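Alpha-/beta-galactoside alpha-2,3-sialyltransferase (Photobacterium phosphoreum, PDB 2ZWI) probably transfers sialic acid from its CMP-linked donor onto galactosides through an alpha-2,3 linkage, as a glycosyltransferase of the GT-B clan. Local coordinates at residues L276-N287 / M296-F305. Sequence-based numbering, arbitrary orientation.
With C5P (cytidine-5'-monophosphate), chain C.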
loop_
_atom_site.group_PDB
_atom_site.type_symbol
_atom_site.label_atom_id
_atom_site.label_comp_id
_atom_site.label_asym_id
_atom_site.label_seq_id
_atom_site.Cartn_x
_atom_site.Cartn_y
_atom_site.Cartn_z
ATOM N N LEU A 276 -13.830 -21.713 -3.665
ATOM C CA LEU A 276 -14.073 -20.351 -3.205
ATOM C C LEU A 276 -13.399 -20.083 -1.869
ATOM O O LEU A 276 -13.576 -20.844 -0.917
ATOM C CB LEU A 276 -15.570 -20.089 -3.074
ATOM C CG LEU A 276 -16.474 -20.357 -4.276
ATOM C CD1 LEU A 276 -17.891 -19.864 -3.920
ATOM C CD2 LEU A 276 -15.941 -19.689 -5.559
ATOM N N PHE A 277 -12.632 -18.996 -1.829
ATOM C CA PHE A 277 -11.928 -18.551 -0.646
ATOM C C PHE A 277 -12.486 -17.183 -0.269
ATOM O O PHE A 277 -12.833 -16.375 -1.144
ATOM C CB PHE A 277 -10.433 -18.415 -0.949
ATOM C CG PHE A 277 -9.688 -19.734 -1.050
ATOM C CD1 PHE A 277 -8.789 -20.115 -0.052
ATOM C CD2 PHE A 277 -9.857 -20.573 -2.142
ATOM C CE1 PHE A 277 -8.082 -21.321 -0.147
ATOM C CE2 PHE A 277 -9.160 -21.787 -2.240
ATOM C CZ PHE A 277 -8.274 -22.155 -1.249
ATOM N N PHE A 278 -12.588 -16.926 1.027
ATOM C CA PHE A 278 -13.005 -15.617 1.489
ATOM C C PHE A 278 -11.849 -14.938 2.213
ATOM O O PHE A 278 -11.360 -15.444 3.222
ATOM C CB PHE A 278 -14.234 -15.717 2.411
ATOM C CG PHE A 278 -14.722 -14.378 2.904
ATOM C CD1 PHE A 278 -15.534 -13.585 2.101
ATOM C CD2 PHE A 278 -14.352 -13.905 4.160
ATOM C CE1 PHE A 278 -15.955 -12.330 2.538
ATOM C CE2 PHE A 278 -14.785 -12.662 4.611
ATOM C CZ PHE A 278 -15.585 -11.872 3.788
ATOM N N LYS A 279 -11.407 -13.800 1.690
ATOM C CA LYS A 279 -10.438 -12.975 2.399
ATOM C C LYS A 279 -11.133 -11.733 2.950
ATOM O O LYS A 279 -11.421 -10.774 2.216
ATOM C CB LYS A 279 -9.240 -12.618 1.504
ATOM C CG LYS A 279 -8.168 -11.732 2.162
ATOM C CD LYS A 279 -7.930 -12.125 3.616
ATOM C CE LYS A 279 -6.841 -11.296 4.263
ATOM N NZ LYS A 279 -7.218 -9.891 4.557
ATOM N N GLY A 280 -11.420 -11.765 4.251
ATOM C CA GLY A 280 -12.079 -10.639 4.904
ATOM C C GLY A 280 -11.167 -9.428 5.040
ATOM O O GLY A 280 -9.936 -9.553 5.062
ATOM N N HIS A 281 -11.780 -8.253 5.116
ATOM C CA HIS A 281 -11.064 -7.022 5.407
ATOM C C HIS A 281 -10.532 -7.114 6.846
ATOM O O HIS A 281 -11.241 -7.600 7.710
ATOM C CB HIS A 281 -12.030 -5.838 5.248
ATOM C CG HIS A 281 -11.364 -4.497 5.222
ATOM N ND1 HIS A 281 -10.804 -3.922 6.343
ATOM C CD2 HIS A 281 -11.203 -3.602 4.218
ATOM C CE1 HIS A 281 -10.309 -2.737 6.024
ATOM N NE2 HIS A 281 -10.534 -2.522 4.739
ATOM N N PRO A 282 -9.268 -6.691 7.093
ATOM C CA PRO A 282 -8.641 -6.700 8.421
ATOM C C PRO A 282 -9.465 -6.061 9.544
ATOM O O PRO A 282 -9.366 -6.496 10.692
ATOM C CB PRO A 282 -7.351 -5.911 8.194
ATOM C CG PRO A 282 -6.997 -6.237 6.790
ATOM C CD PRO A 282 -8.322 -6.197 6.071
ATOM N N SER A 283 -10.264 -5.048 9.231
ATOM C CA SER A 283 -11.095 -4.425 10.269
ATOM C C SER A 283 -12.572 -4.886 10.310
ATOM O O SER A 283 -13.314 -4.487 11.216
ATOM C CB SER A 283 -10.965 -2.890 10.221
ATOM O OG SER A 283 -11.615 -2.354 9.086
ATOM N N ALA A 284 -12.996 -5.753 9.381
ATOM C CA ALA A 284 -14.383 -6.258 9.405
ATOM C C ALA A 284 -14.624 -7.274 10.536
ATOM O O ALA A 284 -13.749 -8.096 10.860
ATOM C CB ALA A 284 -14.790 -6.844 8.056
ATOM N N THR A 285 -15.824 -7.209 11.114
ATOM C CA THR A 285 -16.205 -8.095 12.213
ATOM C C THR A 285 -17.450 -8.922 11.874
ATOM O O THR A 285 -18.002 -9.618 12.729
ATOM C CB THR A 285 -16.357 -7.310 13.551
ATOM O OG1 THR A 285 -17.378 -7.900 14.364
ATOM C CG2 THR A 285 -16.717 -5.871 13.287
ATOM N N TYR A 286 -17.893 -8.853 10.620
ATOM C CA TYR A 286 -19.007 -9.694 10.178
ATOM C C TYR A 286 -18.594 -10.851 9.250
ATOM O O TYR A 286 -19.457 -11.441 8.599
ATOM C CB TYR A 286 -20.153 -8.859 9.554
ATOM C CG TYR A 286 -19.766 -7.875 8.445
ATOM C CD1 TYR A 286 -18.698 -8.124 7.577
ATOM C CD2 TYR A 286 -20.509 -6.717 8.242
ATOM C CE1 TYR A 286 -18.378 -7.232 6.555
ATOM C CE2 TYR A 286 -20.198 -5.825 7.234
ATOM C CZ TYR A 286 -19.122 -6.086 6.403
ATOM O OH TYR A 286 -18.822 -5.205 5.403
ATOM N N ASN A 287 -17.299 -11.178 9.198
ATOM C CA ASN A 287 -16.777 -12.198 8.269
ATOM C C ASN A 287 -17.353 -13.616 8.420
ATOM O O ASN A 287 -17.548 -14.316 7.423
ATOM C CB ASN A 287 -15.244 -12.289 8.328
ATOM C CG ASN A 287 -14.557 -10.988 7.975
ATOM O OD1 ASN A 287 -13.508 -10.668 8.536
ATOM N ND2 ASN A 287 -15.137 -10.230 7.059
ATOM N N MET A 296 -17.282 -21.044 2.396
ATOM C CA MET A 296 -16.046 -20.612 1.771
ATOM C C MET A 296 -14.860 -20.947 2.656
ATOM O O MET A 296 -14.968 -20.949 3.879
ATOM C CB MET A 296 -16.110 -19.112 1.507
ATOM C CG MET A 296 -17.086 -18.753 0.390
ATOM S SD MET A 296 -17.203 -16.991 0.164
ATOM C CE MET A 296 -17.802 -16.494 1.762
ATOM N N ILE A 297 -13.727 -21.228 2.031
ATOM C CA ILE A 297 -12.483 -21.421 2.767
ATOM C C ILE A 297 -11.999 -20.063 3.295
ATOM O O ILE A 297 -11.722 -19.152 2.521
ATOM C CB ILE A 297 -11.389 -22.077 1.886
ATOM C CG1 ILE A 297 -11.884 -23.412 1.318
ATOM C CG2 ILE A 297 -10.098 -22.260 2.672
ATOM C CD1 ILE A 297 -10.841 -24.153 0.508
ATOM N N GLU A 298 -11.894 -19.944 4.615
ATOM C CA GLU A 298 -11.432 -18.703 5.238
ATOM C C GLU A 298 -9.925 -18.482 5.162
ATOM O O GLU A 298 -9.126 -19.344 5.548
ATOM C CB GLU A 298 -11.874 -18.653 6.699
ATOM C CG GLU A 298 -11.392 -17.427 7.465
ATOM C CD GLU A 298 -11.758 -17.488 8.940
ATOM O OE1 GLU A 298 -12.512 -18.419 9.332
ATOM O OE2 GLU A 298 -11.294 -16.610 9.702
ATOM N N ILE A 299 -9.550 -17.303 4.675
ATOM C CA ILE A 299 -8.198 -16.797 4.827
ATOM C C ILE A 299 -8.303 -15.737 5.918
ATOM O O ILE A 299 -9.052 -14.761 5.772
ATOM C CB ILE A 299 -7.638 -16.189 3.507
ATOM C CG1 ILE A 299 -7.574 -17.254 2.403
ATOM C CG2 ILE A 299 -6.243 -15.566 3.738
ATOM C CD1 ILE A 299 -7.248 -16.692 1.022
ATOM N N TYR A 300 -7.585 -15.964 7.021
ATOM C CA TYR A 300 -7.620 -15.101 8.208
ATOM C C TYR A 300 -7.601 -13.625 7.826
ATOM O O TYR A 300 -6.660 -13.157 7.180
ATOM C CB TYR A 300 -6.443 -15.442 9.125
ATOM C CG TYR A 300 -6.418 -14.726 10.456
ATOM C CD1 TYR A 300 -7.593 -14.485 11.187
ATOM C CD2 TYR A 300 -5.214 -14.323 11.003
ATOM C CE1 TYR A 300 -7.549 -13.836 12.419
ATOM C CE2 TYR A 300 -5.158 -13.696 12.232
ATOM C CZ TYR A 300 -6.318 -13.453 12.934
ATOM O OH TYR A 300 -6.213 -12.812 14.151
ATOM N N ASN A 301 -8.643 -12.898 8.221
ATOM C CA ASN A 301 -8.848 -11.526 7.736
ATOM C C ASN A 301 -7.716 -10.547 8.053
ATOM O O ASN A 301 -7.464 -9.616 7.282
ATOM C CB ASN A 301 -10.212 -10.959 8.184
ATOM C CG ASN A 301 -10.242 -10.553 9.668
ATOM O OD1 ASN A 301 -10.703 -9.465 10.007
ATOM N ND2 ASN A 301 -9.753 -11.426 10.545
ATOM N N LYS A 302 -7.023 -10.775 9.170
ATOM C CA LYS A 302 -5.948 -9.873 9.606
ATOM C C LYS A 302 -4.686 -9.958 8.744
ATOM O O LYS A 302 -3.830 -9.074 8.812
ATOM C CB LYS A 302 -5.604 -10.108 11.087
ATOM C CG LYS A 302 -6.787 -9.974 12.029
ATOM C CD LYS A 302 -7.321 -8.547 12.023
ATOM C CE LYS A 302 -8.220 -8.282 13.231
ATOM N NZ LYS A 302 -8.455 -6.821 13.319
ATOM N N ILE A 303 -4.549 -11.015 7.951
ATOM C CA ILE A 303 -3.413 -11.103 7.017
ATOM C C ILE A 303 -3.595 -10.056 5.916
ATOM O O ILE A 303 -4.572 -10.110 5.168
ATOM C CB ILE A 303 -3.283 -12.496 6.359
ATOM C CG1 ILE A 303 -3.102 -13.594 7.404
ATOM C CG2 ILE A 303 -2.133 -12.515 5.339
ATOM C CD1 ILE A 303 -3.528 -14.959 6.908
ATOM N N PRO A 304 -2.671 -9.084 5.817
ATOM C CA PRO A 304 -2.827 -8.162 4.690
ATOM C C PRO A 304 -2.609 -8.898 3.371
ATOM O O PRO A 304 -1.678 -9.712 3.262
ATOM C CB PRO A 304 -1.735 -7.110 4.935
ATOM C CG PRO A 304 -0.715 -7.810 5.788
ATOM C CD PRO A 304 -1.499 -8.762 6.652
ATOM N N PHE A 305 -3.468 -8.631 2.386
ATOM C CA PHE A 305 -3.399 -9.331 1.113
ATOM C C PHE A 305 -2.022 -9.237 0.444
ATOM O O PHE A 305 -1.612 -10.169 -0.237
ATOM C CB PHE A 305 -4.476 -8.845 0.145
ATOM C CG PHE A 305 -4.819 -9.849 -0.931
ATOM C CD1 PHE A 305 -5.911 -10.695 -0.784
ATOM C CD2 PHE A 305 -4.048 -9.949 -2.086
ATOM C CE1 PHE A 305 -6.233 -11.622 -1.776
ATOM C CE2 PHE A 305 -4.349 -10.883 -3.076
ATOM C CZ PHE A 305 -5.448 -11.714 -2.922
HETATM O O3P C5P C . -10.039 -2.019 1.174
HETATM P P C5P C . -9.057 -1.060 1.728
HETATM O O1P C5P C . -8.738 -0.059 0.659
HETATM O O2P C5P C . -9.571 -0.533 3.041
HETATM O "O5'" C5P C . -7.733 -1.915 1.996
HETATM C "C5'" C5P C . -6.646 -1.409 2.766
HETATM C "C4'" C5P C . -5.731 -2.580 3.086
HETATM O "O4'" C5P C . -6.448 -3.592 3.819
HETATM C "C3'" C5P C . -5.262 -3.294 1.827
HETATM O "O3'" C5P C . -4.100 -2.684 1.279
HETATM C "C2'" C5P C . -4.955 -4.682 2.327
HETATM O "O2'" C5P C . -3.754 -4.676 3.106
HETATM C "C1'" C5P C . -6.046 -4.895 3.354
HETATM N N1 C5P C . -7.201 -5.682 2.902
HETATM C C2 C5P C . -7.080 -7.087 2.879
HETATM N N3 C5P C . -8.129 -7.854 2.521
HETATM C C4 C5P C . -9.301 -7.290 2.164
HETATM C C5 C5P C . -9.457 -5.909 2.177
HETATM C C6 C5P C . -8.371 -5.109 2.560
HETATM O O2 C5P C . -5.994 -7.632 3.171
HETATM N N4 C5P C . -10.331 -8.099 1.821
HETATM O O HOH W 1 -11.468 -13.843 6.239
HETATM O O HOH W 2 -11.399 -5.061 13.581
#
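Lys279 reaches across from its strand to the carbonyl of Asn301, and its ammonium NZ donates to Asn301 O at 2.7 Å from above the carbonyl plane. NZ also donates to Gly280 O at 2.8 Å, nearly in line with the Gly280 C=O, and more weakly to O2 of the CMP base. Lys279 leaves its backbone with CG anti to N (chi1 179°), and bends at chi2 and chi4 carry CD across Ile299 CG2, while CG lies at the ring edge of Phe305. Phe305 N donates to O2 of the cytosine. His281 NE2 meets phosphate oxygen O2P at 2.8 Å, and its ND1, accepting in the ring plane from Ser283 N, fixes the imidazole's rotation. Across the loops, Lys302 NZ closes on Pro282 O at 2.8 Å.

Behind this shell, strands 275-279 and 297-299 pair in parallel, Phe278 being held from N to Ile297 O and from O to Ile299 N. Where the strands part, a water bridges Gly280 N and Ile299 O. Ile297 lies over one face of the Phe277 ring, its CB 4.0 Å from the centroid. Met296 CE makes apolar contact with Phe278 CD1 at 3.7 Å, and Met296 SD lies obliquely to that ring, 5.4 Å from its centroid, in a Met-aromatic contact. Helix 287-294 is the crossover of this beta-alpha-beta unit, which illustrates how parallel strands of a GT-B domain place a nucleotide at the loops after their C-terminal ends; Gly241, Ser323 and Ser324 help complete the site. Carbonyls position the ammonium, whose charge would weakly favour O2, but cytosine is distinguished by N4 donating to Lys279 O, which uracil's O4 could not satisfy.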